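Local coordinates for protein tryptophanyl-tRNA synthetase (Thermus thermophilus, PDB 2EL7) that probably catalyses the ATP-dependent attachment of tryptophan to tRNA(Trp), as a homodimeric class I aminoacyl-tRNA synthetase, at residues Arg3-Ile8 with Thr80-Ser85; Phe38-Asp43 with Ala134-Ile139; Val42-Leu47 with Pro88-Leu93; Asp143-Gly148 with Gln153-Thr158. One frame throughout, in Å; residues are numbered along the deposited sequence.

Contact 1. Residues Arg3-Ile8 with Thr80-Ser85; sequences RVLSGI and TLFVQS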
loop_
_atom_site.group_PDB
_atom_site.type_symbol
_atom_site.label_atom_id
_atom_site.label_comp_id
_atom_site.label_asym_id
_atom_site.label_seq_id
_atom_site.Cartn_x
_atom_site.Cartn_y
_atom_site.Cartn_z
ATOM N N ARG A 3 15.037 -15.442 12.908
ATOM C CA ARG A 3 14.241 -15.587 11.706
ATOM C C ARG A 3 14.817 -14.722 10.619
ATOM O O ARG A 3 15.064 -13.537 10.817
ATOM C CB ARG A 3 12.788 -15.195 11.939
ATOM C CG ARG A 3 11.956 -15.341 10.670
ATOM C CD ARG A 3 10.504 -15.117 10.964
ATOM N NE ARG A 3 9.970 -16.220 11.745
ATOM C CZ ARG A 3 8.911 -16.130 12.537
ATOM N NH1 ARG A 3 8.512 -17.194 13.192
ATOM N NH2 ARG A 3 8.255 -14.981 12.683
ATOM N N VAL A 4 15.039 -15.330 9.472
ATOM C CA VAL A 4 15.616 -14.621 8.359
ATOM C C VAL A 4 14.639 -14.457 7.200
ATOM O O VAL A 4 13.839 -15.345 6.934
ATOM C CB VAL A 4 16.896 -15.360 7.862
ATOM C CG1 VAL A 4 17.386 -14.766 6.533
ATOM C CG2 VAL A 4 17.991 -15.228 8.916
ATOM N N LEU A 5 14.674 -13.299 6.547
ATOM C CA LEU A 5 13.831 -13.093 5.393
ATOM C C LEU A 5 14.760 -12.817 4.230
ATOM O O LEU A 5 15.537 -11.855 4.263
ATOM C CB LEU A 5 12.878 -11.915 5.561
ATOM C CG LEU A 5 12.085 -11.735 4.241
ATOM C CD1 LEU A 5 11.071 -12.868 4.038
ATOM C CD2 LEU A 5 11.367 -10.413 4.237
ATOM N N SER A 6 14.710 -13.669 3.211
ATOM C CA SER A 6 15.560 -13.475 2.036
ATOM C C SER A 6 14.714 -13.258 0.785
ATOM O O SER A 6 13.822 -14.049 0.488
ATOM C CB SER A 6 16.496 -14.676 1.847
ATOM O OG SER A 6 17.277 -14.909 3.019
ATOM N N GLY A 7 15.009 -12.184 0.056
ATOM C CA GLY A 7 14.268 -11.862 -1.144
ATOM C C GLY A 7 14.819 -12.481 -2.405
ATOM O O GLY A 7 16.017 -12.362 -2.703
ATOM N N ILE A 8 13.931 -13.141 -3.152
ATOM C CA ILE A 8 14.265 -13.801 -4.408
ATOM C C ILE A 8 13.601 -13.062 -5.573
ATOM O O ILE A 8 12.377 -12.866 -5.588
ATOM C CB ILE A 8 13.768 -15.258 -4.393
ATOM C CG1 ILE A 8 14.641 -16.087 -3.450
ATOM C CG2 ILE A 8 13.766 -15.855 -5.821
ATOM C CD1 ILE A 8 14.210 -17.540 -3.382
ATOM N N THR A 80 10.919 -22.273 4.431
ATOM C CA THR A 80 9.605 -21.672 4.184
ATOM C C THR A 80 9.703 -20.757 2.994
ATOM O O THR A 80 10.183 -19.649 3.103
ATOM C CB THR A 80 9.110 -20.907 5.430
ATOM O OG1 THR A 80 8.849 -21.862 6.461
ATOM C CG2 THR A 80 7.817 -20.125 5.165
ATOM N N LEU A 81 9.241 -21.253 1.851
ATOM C CA LEU A 81 9.277 -20.540 0.577
ATOM C C LEU A 81 7.892 -20.157 0.150
ATOM O O LEU A 81 7.005 -20.997 0.114
ATOM C CB LEU A 81 9.886 -21.437 -0.487
ATOM C CG LEU A 81 10.063 -20.918 -1.918
ATOM C CD1 LEU A 81 11.009 -19.724 -1.933
ATOM C CD2 LEU A 81 10.643 -22.057 -2.776
ATOM N N PHE A 82 7.715 -18.887 -0.194
ATOM C CA PHE A 82 6.421 -18.375 -0.608
ATOM C C PHE A 82 6.545 -17.180 -1.555
ATOM O O PHE A 82 7.633 -16.606 -1.718
ATOM C CB PHE A 82 5.620 -17.990 0.630
ATOM C CG PHE A 82 6.245 -16.899 1.447
ATOM C CD1 PHE A 82 5.895 -15.579 1.237
ATOM C CD2 PHE A 82 7.161 -17.200 2.453
ATOM C CE1 PHE A 82 6.446 -14.551 2.030
ATOM C CE2 PHE A 82 7.717 -16.199 3.243
ATOM C CZ PHE A 82 7.355 -14.859 3.029
ATOM N N VAL A 83 5.430 -16.825 -2.189
ATOM C CA VAL A 83 5.381 -15.708 -3.127
ATOM C C VAL A 83 4.825 -14.480 -2.415
ATOM O O VAL A 83 3.763 -14.549 -1.796
ATOM C CB VAL A 83 4.462 -16.020 -4.330
ATOM C CG1 VAL A 83 4.324 -14.773 -5.215
ATOM C CG2 VAL A 83 5.022 -17.185 -5.120
ATOM N N GLN A 84 5.527 -13.357 -2.521
ATOM C CA GLN A 84 5.112 -12.124 -1.858
ATOM C C GLN A 84 3.603 -11.840 -1.950
ATOM O O GLN A 84 2.940 -11.755 -0.914
ATOM C CB GLN A 84 5.948 -10.960 -2.399
ATOM C CG GLN A 84 5.620 -9.595 -1.839
ATOM C CD GLN A 84 6.622 -8.520 -2.297
ATOM O OE1 GLN A 84 7.356 -8.688 -3.282
ATOM N NE2 GLN A 84 6.646 -7.414 -1.577
ATOM N N SER A 85 3.053 -11.729 -3.165
ATOM C CA SER A 85 1.612 -11.471 -3.334
ATOM C C SER A 85 0.654 -12.487 -2.696
ATOM O O SER A 85 -0.539 -12.214 -2.579
ATOM C CB SER A 85 1.243 -11.303 -4.830
ATOM O OG SER A 85 1.332 -12.503 -5.583
#
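L5 meets F82 and I8 meets L81 across a gap of two strand spacings, L5 CA being 9.6 Å from T80 CA. Strand 37-41 runs between the two segments and takes the backbone hydrogen bonds: V4 and S6 pair with F38, while the main chain of F39 pairs with T80 and F82. What passes directly between 3-8 and 80-85 is therefore contact between apolar side chains, one pair on each face of the parallel sheet of the Rossmann-like catalytic domain of class I synthetases. On one face L5 CD1 comes obliquely to the far end of the F82 ring, 4.3 Å from F82 CZ. A chi1 of 62° folds this ring back toward L5, although the F82 CA-CB bond leads away from 3-8. The ring also packs on C40 and meets Y140 edge-to-face, and L5 packs on F38, beside D136 of the predicted tryptophan site. On the other face I8 CD1 and L81 CD1 approach to 4.1 Å, the two side chains crossing at about a right angle; L81 leans on F39 and I8 on W26 of helix 16-33. Charged and polar partners lie at the borders: R3 forms a salt bridge with D36, and S85 OG bonds to D43. With all four touching side chains buried and hydrocarbon, the chemistry implies cohesion by hydrophobic and dispersion forces, which ask for close fit but impose little direction.

Contact 2. Residues Phe38-Asp43 with Ala134-Ile139; sequences FFCIVD and AADILI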
loop_
_atom_site.group_PDB
_atom_site.type_symbol
_atom_site.label_atom_id
_atom_site.label_comp_id
_atom_site.label_asym_id
_atom_site.label_seq_id
_atom_site.Cartn_x
_atom_site.Cartn_y
_atom_site.Cartn_z
ATOM N N PHE A 38 12.722 -17.845 6.162
ATOM C CA PHE A 38 11.730 -17.442 5.159
ATOM C C PHE A 38 12.344 -16.984 3.851
ATOM O O PHE A 38 13.269 -16.154 3.832
ATOM C CB PHE A 38 10.849 -16.312 5.676
ATOM C CG PHE A 38 9.864 -16.736 6.730
ATOM C CD1 PHE A 38 8.719 -15.983 6.961
ATOM C CD2 PHE A 38 10.075 -17.874 7.484
ATOM C CE1 PHE A 38 7.810 -16.362 7.913
ATOM C CE2 PHE A 38 9.168 -18.257 8.436
ATOM C CZ PHE A 38 8.028 -17.496 8.652
ATOM N N PHE A 39 11.829 -17.513 2.747
ATOM C CA PHE A 39 12.338 -17.119 1.428
ATOM C C PHE A 39 11.159 -16.617 0.651
ATOM O O PHE A 39 10.217 -17.365 0.408
ATOM C CB PHE A 39 13.020 -18.295 0.712
ATOM C CG PHE A 39 14.295 -18.759 1.387
ATOM C CD1 PHE A 39 14.262 -19.766 2.364
ATOM C CD2 PHE A 39 15.527 -18.206 1.029
ATOM C CE1 PHE A 39 15.428 -20.217 2.967
ATOM C CE2 PHE A 39 16.721 -18.649 1.628
ATOM C CZ PHE A 39 16.681 -19.654 2.596
ATOM N N CYS A 40 11.221 -15.337 0.273
ATOM C CA CYS A 40 10.129 -14.642 -0.417
ATOM C C CYS A 40 10.429 -14.229 -1.855
ATOM O O CYS A 40 11.323 -13.422 -2.094
ATOM C CB CYS A 40 9.755 -13.398 0.407
ATOM S SG CYS A 40 8.269 -12.453 -0.066
ATOM N N ILE A 41 9.669 -14.784 -2.804
ATOM C CA ILE A 41 9.815 -14.464 -4.213
ATOM C C ILE A 41 9.064 -13.130 -4.361
ATOM O O ILE A 41 7.829 -13.094 -4.336
ATOM C CB ILE A 41 9.164 -15.567 -5.097
ATOM C CG1 ILE A 41 9.982 -16.862 -5.010
ATOM C CG2 ILE A 41 9.071 -15.101 -6.551
ATOM C CD1 ILE A 41 9.367 -18.045 -5.760
ATOM N N VAL A 42 9.797 -12.035 -4.527
ATOM C CA VAL A 42 9.150 -10.723 -4.599
ATOM C C VAL A 42 8.541 -10.300 -5.941
ATOM O O VAL A 42 9.009 -9.356 -6.571
ATOM C CB VAL A 42 10.110 -9.599 -4.084
ATOM C CG1 VAL A 42 10.362 -9.786 -2.606
ATOM C CG2 VAL A 42 11.425 -9.632 -4.834
ATOM N N ASP A 43 7.448 -10.957 -6.321
ATOM C CA ASP A 43 6.790 -10.676 -7.588
ATOM C C ASP A 43 6.299 -9.227 -7.695
ATOM O O ASP A 43 6.304 -8.650 -8.783
ATOM C CB ASP A 43 5.648 -11.688 -7.832
ATOM C CG ASP A 43 4.607 -11.714 -6.710
ATOM O OD1 ASP A 43 3.533 -12.302 -6.925
ATOM O OD2 ASP A 43 4.840 -11.156 -5.621
ATOM N N ALA A 134 10.255 -2.854 3.689
ATOM C CA ALA A 134 10.261 -2.772 5.150
ATOM C C ALA A 134 9.076 -3.524 5.794
ATOM O O ALA A 134 9.212 -4.142 6.857
ATOM C CB ALA A 134 10.237 -1.305 5.587
ATOM N N ALA A 135 7.909 -3.454 5.157
ATOM C CA ALA A 135 6.719 -4.121 5.685
ATOM C C ALA A 135 6.827 -5.619 5.485
ATOM O O ALA A 135 6.332 -6.396 6.270
ATOM C CB ALA A 135 5.497 -3.594 4.998
ATOM N N ASP A 136 7.479 -6.016 4.408
ATOM C CA ASP A 136 7.668 -7.427 4.111
ATOM C C ASP A 136 8.589 -7.997 5.204
ATOM O O ASP A 136 8.338 -9.068 5.740
ATOM C CB ASP A 136 8.301 -7.558 2.717
ATOM C CG ASP A 136 7.704 -8.691 1.886
ATOM O OD1 ASP A 136 6.627 -9.229 2.252
ATOM O OD2 ASP A 136 8.332 -9.028 0.848
ATOM N N ILE A 137 9.641 -7.260 5.540
ATOM C CA ILE A 137 10.586 -7.686 6.558
ATOM C C ILE A 137 9.961 -7.712 7.963
ATOM O O ILE A 137 10.071 -8.714 8.685
ATOM C CB ILE A 137 11.849 -6.761 6.593
ATOM C CG1 ILE A 137 12.651 -6.910 5.296
ATOM C CG2 ILE A 137 12.722 -7.103 7.798
ATOM C CD1 ILE A 137 13.890 -6.043 5.238
ATOM N N LEU A 138 9.278 -6.635 8.340
ATOM C CA LEU A 138 8.700 -6.595 9.666
ATOM C C LEU A 138 7.380 -7.357 9.899
ATOM O O LEU A 138 7.088 -7.771 11.039
ATOM C CB LEU A 138 8.588 -5.141 10.112
ATOM C CG LEU A 138 9.942 -4.414 10.005
ATOM C CD1 LEU A 138 9.787 -2.928 10.386
ATOM C CD2 LEU A 138 10.983 -5.108 10.883
ATOM N N ILE A 139 6.581 -7.566 8.851
ATOM C CA ILE A 139 5.315 -8.292 9.037
ATOM C C ILE A 139 5.589 -9.715 9.564
ATOM O O ILE A 139 4.729 -10.322 10.225
ATOM C CB ILE A 139 4.542 -8.431 7.724
ATOM C CG1 ILE A 139 3.098 -8.822 8.008
ATOM C CG2 ILE A 139 5.154 -9.556 6.861
ATOM C CD1 ILE A 139 2.175 -7.683 8.130
#
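The predicted L-tryptophan site is where D136, on helix 124-139, faces C40 and V42 at the C-terminal end of strand 37-41. One carboxylate oxygen does the touching: D136 OD2 lies 3.5 Å from C40 SG, and V42 CG1 stands 4.1 Å from the same oxygen. C40 holds its sulfur anti to the backbone N (chi1 -171°), which carries SG out from the sheet toward the helix. The V42 side chain meets that of D136 at a slant, its CG1 methyl giving the oxygen an apolar neighbour. The strand has ended by this point; V42 is the centre of an inverse gamma turn closed by D43 N to I41 O at 2.9 Å. In the Rossmann-like catalytic domain of class I synthetases the substrates gather at the C-terminal edge of the parallel sheet, and the turn at V42 belongs to that edge, with its side chain next to Q9 of the predicted ATP site. D136 is packed in turn against Q84 and against H90 of helix 89-99, so its buried carboxylate is bounded by side chains of several elements. Just past the turn, the D43 side chain packs on L327 of the second subunit.

Contact 3. Residues Val42-Leu47 with Pro88-Leu93; sequences VDYHAL and PEHTEL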
loop_
_atom_site.group_PDB
_atom_site.type_symbol
_atom_site.label_atom_id
_atom_site.label_comp_id
_atom_site.label_asym_id
_atom_site.label_seq_id
_atom_site.Cartn_x
_atom_site.Cartn_y
_atom_site.Cartn_z
ATOM N N VAL A 42 9.797 -12.035 -4.527
ATOM C CA VAL A 42 9.150 -10.723 -4.599
ATOM C C VAL A 42 8.541 -10.300 -5.941
ATOM O O VAL A 42 9.009 -9.356 -6.571
ATOM C CB VAL A 42 10.110 -9.599 -4.084
ATOM C CG1 VAL A 42 10.362 -9.786 -2.606
ATOM C CG2 VAL A 42 11.425 -9.632 -4.834
ATOM N N ASP A 43 7.448 -10.957 -6.321
ATOM C CA ASP A 43 6.790 -10.676 -7.588
ATOM C C ASP A 43 6.299 -9.227 -7.695
ATOM O O ASP A 43 6.304 -8.650 -8.783
ATOM C CB ASP A 43 5.648 -11.688 -7.832
ATOM C CG ASP A 43 4.607 -11.714 -6.710
ATOM O OD1 ASP A 43 3.533 -12.302 -6.925
ATOM O OD2 ASP A 43 4.840 -11.156 -5.621
ATOM N N TYR A 44 5.902 -8.628 -6.574
ATOM C CA TYR A 44 5.459 -7.235 -6.576
ATOM C C TYR A 44 6.549 -6.264 -7.024
ATOM O O TYR A 44 6.244 -5.148 -7.425
ATOM C CB TYR A 44 4.949 -6.818 -5.191
ATOM C CG TYR A 44 3.474 -7.111 -4.988
ATOM C CD1 TYR A 44 2.951 -7.352 -3.714
ATOM C CD2 TYR A 44 2.604 -7.164 -6.075
ATOM C CE1 TYR A 44 1.600 -7.649 -3.530
ATOM C CE2 TYR A 44 1.247 -7.455 -5.905
ATOM C CZ TYR A 44 0.753 -7.698 -4.635
ATOM O OH TYR A 44 -0.587 -8.000 -4.475
ATOM N N HIS A 45 7.811 -6.692 -6.964
ATOM C CA HIS A 45 8.941 -5.851 -7.375
ATOM C C HIS A 45 8.952 -5.678 -8.900
ATOM O O HIS A 45 9.464 -4.675 -9.415
ATOM C CB HIS A 45 10.252 -6.481 -6.883
ATOM C CG HIS A 45 11.494 -5.719 -7.241
ATOM N ND1 HIS A 45 11.569 -4.340 -7.210
ATOM C CD2 HIS A 45 12.731 -6.153 -7.588
ATOM C CE1 HIS A 45 12.795 -3.959 -7.522
ATOM N NE2 HIS A 45 13.519 -5.041 -7.755
ATOM N N ALA A 46 8.375 -6.646 -9.615
ATOM C CA ALA A 46 8.329 -6.569 -11.070
ATOM C C ALA A 46 7.440 -5.410 -11.525
ATOM O O ALA A 46 7.728 -4.796 -12.542
ATOM C CB ALA A 46 7.808 -7.889 -11.669
ATOM N N LEU A 47 6.365 -5.113 -10.788
ATOM C CA LEU A 47 5.461 -4.012 -11.169
ATOM C C LEU A 47 6.057 -2.591 -11.126
ATOM O O LEU A 47 5.447 -1.663 -11.654
ATOM C CB LEU A 47 4.190 -4.005 -10.314
ATOM C CG LEU A 47 3.333 -5.256 -10.080
ATOM C CD1 LEU A 47 1.976 -4.828 -9.561
ATOM C CD2 LEU A 47 3.164 -6.041 -11.329
ATOM N N PRO A 88 -0.931 -10.928 1.249
ATOM C CA PRO A 88 -1.274 -9.520 1.046
ATOM C C PRO A 88 -1.244 -8.582 2.250
ATOM O O PRO A 88 -1.197 -7.363 2.063
ATOM C CB PRO A 88 -2.661 -9.617 0.423
ATOM C CG PRO A 88 -3.262 -10.750 1.238
ATOM C CD PRO A 88 -2.139 -11.774 1.158
ATOM N N GLU A 89 -1.295 -9.139 3.465
ATOM C CA GLU A 89 -1.270 -8.353 4.691
ATOM C C GLU A 89 -0.136 -7.321 4.695
ATOM O O GLU A 89 -0.303 -6.216 5.201
ATOM C CB GLU A 89 -1.070 -9.247 5.937
ATOM C CG GLU A 89 -2.264 -10.013 6.497
ATOM C CD GLU A 89 -2.719 -11.153 5.619
ATOM O OE1 GLU A 89 -1.909 -11.685 4.835
ATOM O OE2 GLU A 89 -3.897 -11.538 5.725
ATOM N N HIS A 90 1.029 -7.663 4.152
ATOM C CA HIS A 90 2.092 -6.687 4.213
ATOM C C HIS A 90 1.804 -5.394 3.479
ATOM O O HIS A 90 2.376 -4.364 3.844
ATOM C CB HIS A 90 3.465 -7.292 3.804
ATOM C CG HIS A 90 3.716 -7.352 2.330
ATOM N ND1 HIS A 90 3.211 -8.353 1.529
ATOM C CD2 HIS A 90 4.406 -6.525 1.513
ATOM C CE1 HIS A 90 3.578 -8.136 0.278
ATOM N NE2 HIS A 90 4.303 -7.032 0.244
ATOM N N THR A 91 0.923 -5.408 2.475
ATOM C CA THR A 91 0.613 -4.152 1.783
ATOM C C THR A 91 -0.189 -3.263 2.685
ATOM O O THR A 91 -0.299 -2.074 2.441
ATOM C CB THR A 91 -0.224 -4.290 0.428
ATOM O OG1 THR A 91 -1.524 -4.844 0.679
ATOM C CG2 THR A 91 0.530 -5.106 -0.590
ATOM N N GLU A 92 -0.794 -3.845 3.707
ATOM C CA GLU A 92 -1.585 -3.062 4.646
ATOM C C GLU A 92 -0.639 -2.425 5.674
ATOM O O GLU A 92 -0.763 -1.236 6.020
ATOM C CB GLU A 92 -2.596 -3.942 5.343
ATOM C CG GLU A 92 -3.472 -3.176 6.292
ATOM C CD GLU A 92 -4.366 -4.076 7.096
ATOM O OE1 GLU A 92 -4.499 -5.249 6.704
ATOM O OE2 GLU A 92 -4.942 -3.610 8.113
ATOM N N LEU A 93 0.309 -3.228 6.152
ATOM C CA LEU A 93 1.308 -2.760 7.094
ATOM C C LEU A 93 2.065 -1.672 6.337
ATOM O O LEU A 93 2.569 -0.698 6.916
ATOM C CB LEU A 93 2.263 -3.905 7.450
ATOM C CG LEU A 93 3.389 -3.506 8.391
ATOM C CD1 LEU A 93 2.787 -2.791 9.604
ATOM C CD2 LEU A 93 4.146 -4.764 8.830
#
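The loop 42-47, whose residues 43-47 have helix-like backbone angles, and the start of helix 89-99 face each other at a distance, their closest alpha carbons, Y44 CA and T91 CA, being 10.1 Å apart, and the Y44 side chain spans most of that gap. Y44 CD1 lies 4.1 Å from H90 CE1, which sits at the edge of the tyrosine ring near its plane, while the H90 ring itself is met obliquely. T91 CG2 comes obliquely to Y44 CE1, 4.0 Å away, the two side chains crossing at about a right angle. The methyl of T91 also lies over one face of the imidazole, 4.3 Å above its plane and toward its rim, so Y44, H90 and T91 form one small cluster. H90 has its CG between the backbone N and the carbonyl carbon (chi1 83°), and its rotation is restrained by a hydrogen bond from ND1 to V87 O. On the side away from the T91 methyl, H90 packs against D136 of the predicted tryptophan site. The helix start is held by T91 N to P88 O at 2.9 Å, and E89 O receives both E92 N and L93 N. Beyond the cluster lies the second subunit: Y44 meets W95 of that chain edge-to-face, E92 OE2 of this chain is hydrogen-bonded to Y44 OH of the second subunit, and the two T91 hydroxyls form a weak hydrogen bond across the interface. The packing thus belongs to the dimer interface of this homodimeric synthetase, next to the predicted tryptophan site through H90.

Contact 4. Residues Asp143-Gly148 with Gln153-Thr158; sequences DTVPVG and QHIELT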
loop_
_atom_site.group_PDB
_atom_site.type_symbol
_atom_site.label_atom_id
_atom_site.label_comp_id
_atom_site.label_asym_id
_atom_site.label_seq_id
_atom_site.Cartn_x
_atom_site.Cartn_y
_atom_site.Cartn_z
ATOM N N ASP A 143 14.594 -10.839 11.770
ATOM C CA ASP A 143 15.629 -10.003 12.378
ATOM C C ASP A 143 16.905 -9.987 11.545
ATOM O O ASP A 143 17.849 -9.271 11.855
ATOM C CB ASP A 143 15.940 -10.490 13.806
ATOM C CG ASP A 143 16.501 -11.903 13.831
ATOM O OD1 ASP A 143 15.904 -12.790 14.465
ATOM O OD2 ASP A 143 17.547 -12.136 13.209
ATOM N N THR A 144 16.944 -10.773 10.479
ATOM C CA THR A 144 18.131 -10.800 9.647
ATOM C C THR A 144 17.730 -10.837 8.189
ATOM O O THR A 144 16.758 -11.498 7.800
ATOM C CB THR A 144 18.999 -12.014 9.980
ATOM O OG1 THR A 144 19.310 -11.994 11.380
ATOM C CG2 THR A 144 20.305 -11.987 9.181
ATOM N N VAL A 145 18.481 -10.124 7.371
ATOM C CA VAL A 145 18.166 -10.077 5.971
ATOM C C VAL A 145 19.430 -10.123 5.147
ATOM O O VAL A 145 20.242 -9.218 5.225
ATOM C CB VAL A 145 17.402 -8.792 5.628
ATOM C CG1 VAL A 145 16.982 -8.818 4.146
ATOM C CG2 VAL A 145 16.169 -8.647 6.519
ATOM N N PRO A 146 19.625 -11.186 4.355
ATOM C CA PRO A 146 20.835 -11.256 3.532
ATOM C C PRO A 146 20.712 -10.312 2.355
ATOM O O PRO A 146 19.697 -10.308 1.670
ATOM C CB PRO A 146 20.885 -12.715 3.104
ATOM C CG PRO A 146 19.449 -13.094 3.046
ATOM C CD PRO A 146 18.866 -12.447 4.285
ATOM N N VAL A 147 21.743 -9.498 2.140
ATOM C CA VAL A 147 21.755 -8.521 1.049
ATOM C C VAL A 147 23.178 -8.239 0.532
ATOM O O VAL A 147 24.167 -8.469 1.242
ATOM C CB VAL A 147 21.173 -7.169 1.514
ATOM C CG1 VAL A 147 19.705 -7.316 1.905
ATOM C CG2 VAL A 147 21.997 -6.653 2.687
ATOM N N GLY A 148 23.265 -7.729 -0.700
ATOM C CA GLY A 148 24.546 -7.373 -1.287
ATOM C C GLY A 148 25.024 -6.114 -0.595
ATOM O O GLY A 148 24.232 -5.428 0.040
ATOM N N GLN A 153 21.122 0.131 2.562
ATOM C CA GLN A 153 20.240 1.277 2.819
ATOM C C GLN A 153 18.803 0.936 3.194
ATOM O O GLN A 153 18.252 1.529 4.129
ATOM C CB GLN A 153 20.212 2.241 1.624
ATOM C CG GLN A 153 21.164 3.406 1.754
ATOM C CD GLN A 153 20.694 4.668 1.034
ATOM O OE1 GLN A 153 20.397 4.650 -0.163
ATOM N NE2 GLN A 153 20.635 5.774 1.768
ATOM N N HIS A 154 18.183 -0.010 2.489
ATOM C CA HIS A 154 16.807 -0.329 2.832
ATOM C C HIS A 154 16.703 -1.093 4.154
ATOM O O HIS A 154 15.646 -1.110 4.781
ATOM C CB HIS A 154 16.074 -1.053 1.673
ATOM C CG HIS A 154 16.362 -2.522 1.549
ATOM N ND1 HIS A 154 17.528 -3.018 0.997
ATOM C CD2 HIS A 154 15.586 -3.599 1.811
ATOM C CE1 HIS A 154 17.449 -4.336 0.913
ATOM N NE2 HIS A 154 16.278 -4.712 1.401
ATOM N N ILE A 155 17.779 -1.724 4.600
ATOM C CA ILE A 155 17.680 -2.375 5.898
ATOM C C ILE A 155 17.758 -1.264 6.947
ATOM O O ILE A 155 17.103 -1.346 7.980
ATOM C CB ILE A 155 18.789 -3.432 6.162
ATOM C CG1 ILE A 155 18.496 -4.755 5.444
ATOM C CG2 ILE A 155 18.727 -3.869 7.594
ATOM C CD1 ILE A 155 17.810 -4.680 4.116
ATOM N N GLU A 156 18.546 -0.222 6.692
ATOM C CA GLU A 156 18.627 0.895 7.637
ATOM C C GLU A 156 17.280 1.628 7.723
ATOM O O GLU A 156 16.867 2.049 8.804
ATOM C CB GLU A 156 19.748 1.869 7.241
ATOM C CG GLU A 156 21.146 1.303 7.547
ATOM C CD GLU A 156 22.315 2.021 6.823
ATOM O OE1 GLU A 156 23.486 1.615 7.068
ATOM O OE2 GLU A 156 22.074 2.969 6.021
ATOM N N LEU A 157 16.587 1.770 6.596
ATOM C CA LEU A 157 15.290 2.431 6.608
ATOM C C LEU A 157 14.350 1.616 7.473
ATOM O O LEU A 157 13.601 2.166 8.283
ATOM C CB LEU A 157 14.711 2.535 5.188
ATOM C CG LEU A 157 13.293 3.124 5.087
ATOM C CD1 LEU A 157 13.344 4.612 5.393
ATOM C CD2 LEU A 157 12.692 2.871 3.707
ATOM N N THR A 158 14.394 0.299 7.304
ATOM C CA THR A 158 13.544 -0.613 8.060
ATOM C C THR A 158 13.749 -0.487 9.571
ATOM O O THR A 158 12.758 -0.480 10.330
ATOM C CB THR A 158 13.797 -2.062 7.616
ATOM O OG1 THR A 158 13.629 -2.140 6.194
ATOM C CG2 THR A 158 12.813 -3.039 8.279
#
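In the beta-alpha-beta unit made by strand 144-146, helix 153-169 and strand 177-179, V145 and V147 pack against the first turn of the helix through I155 and H154. V145 CA and I155 CA are 7.7 Å apart, and between them V145 CB touches I155 CG1 at 4.2 Å. V147, just past the strand, extends the patch: its CG1 reaches I155 CD1 tip to tip at 3.9 Å and lies equally far from H154 CE1, coming obliquely to the imidazole. I155 is the hub. Its chi2 of 34°, short of a staggered value, sets CD1 over the H154 ring, modelled closer than normal contact, so the exact placement of this methyl is doubtful. The ring is turned back by a chi1 of 80°, and its ND1 makes a weak hydrogen bond to Q151 O. Strand 144-146, helix 153-169 and the parallel strand 177-179 form a beta-alpha-beta crossover, consistent with a Rossmann-like fold, and the connection from the first strand to the helix includes G148 of the predicted ATP site. V145 and V147 send their CA-CB bonds toward the helix, whereas those of T144 and P146 lead away, P146 packing on V4 and S6. Within the helix H154 O is gripped twice, by T158 N at 3.1 Å and by T158 OG1 at 2.7 Å, the hydroxyl standing 15° out of the carbonyl plane. That bond places the threonine's side chain on the flank where it meets A134 and L138 of helix 124-139.

Contacts 1 and 2 lie together, their centres about 5 Å apart on the parallel sheet of strands 4-8, 37-41 and 80-83. Contact 3 starts from the same part of the chain as contact 2, sharing V42 and D43, with its centre about 8 Å away toward the second subunit. Along the chain the segments of contacts 1, 2 and 3 interleave, while contact 4 follows them all. Its strand 144-146 is hydrogen-bonded to strand 4-8, linking the second sheet to the first, consistent with a Rossmann-type catalytic domain. Contacts 3 and 4, about 17 Å apart between centres, do not touch. Contact 2 holds D136 of the predicted tryptophan site, contact 4 holds G148 of the predicted ATP site, and contact 3 is at the dimer interface.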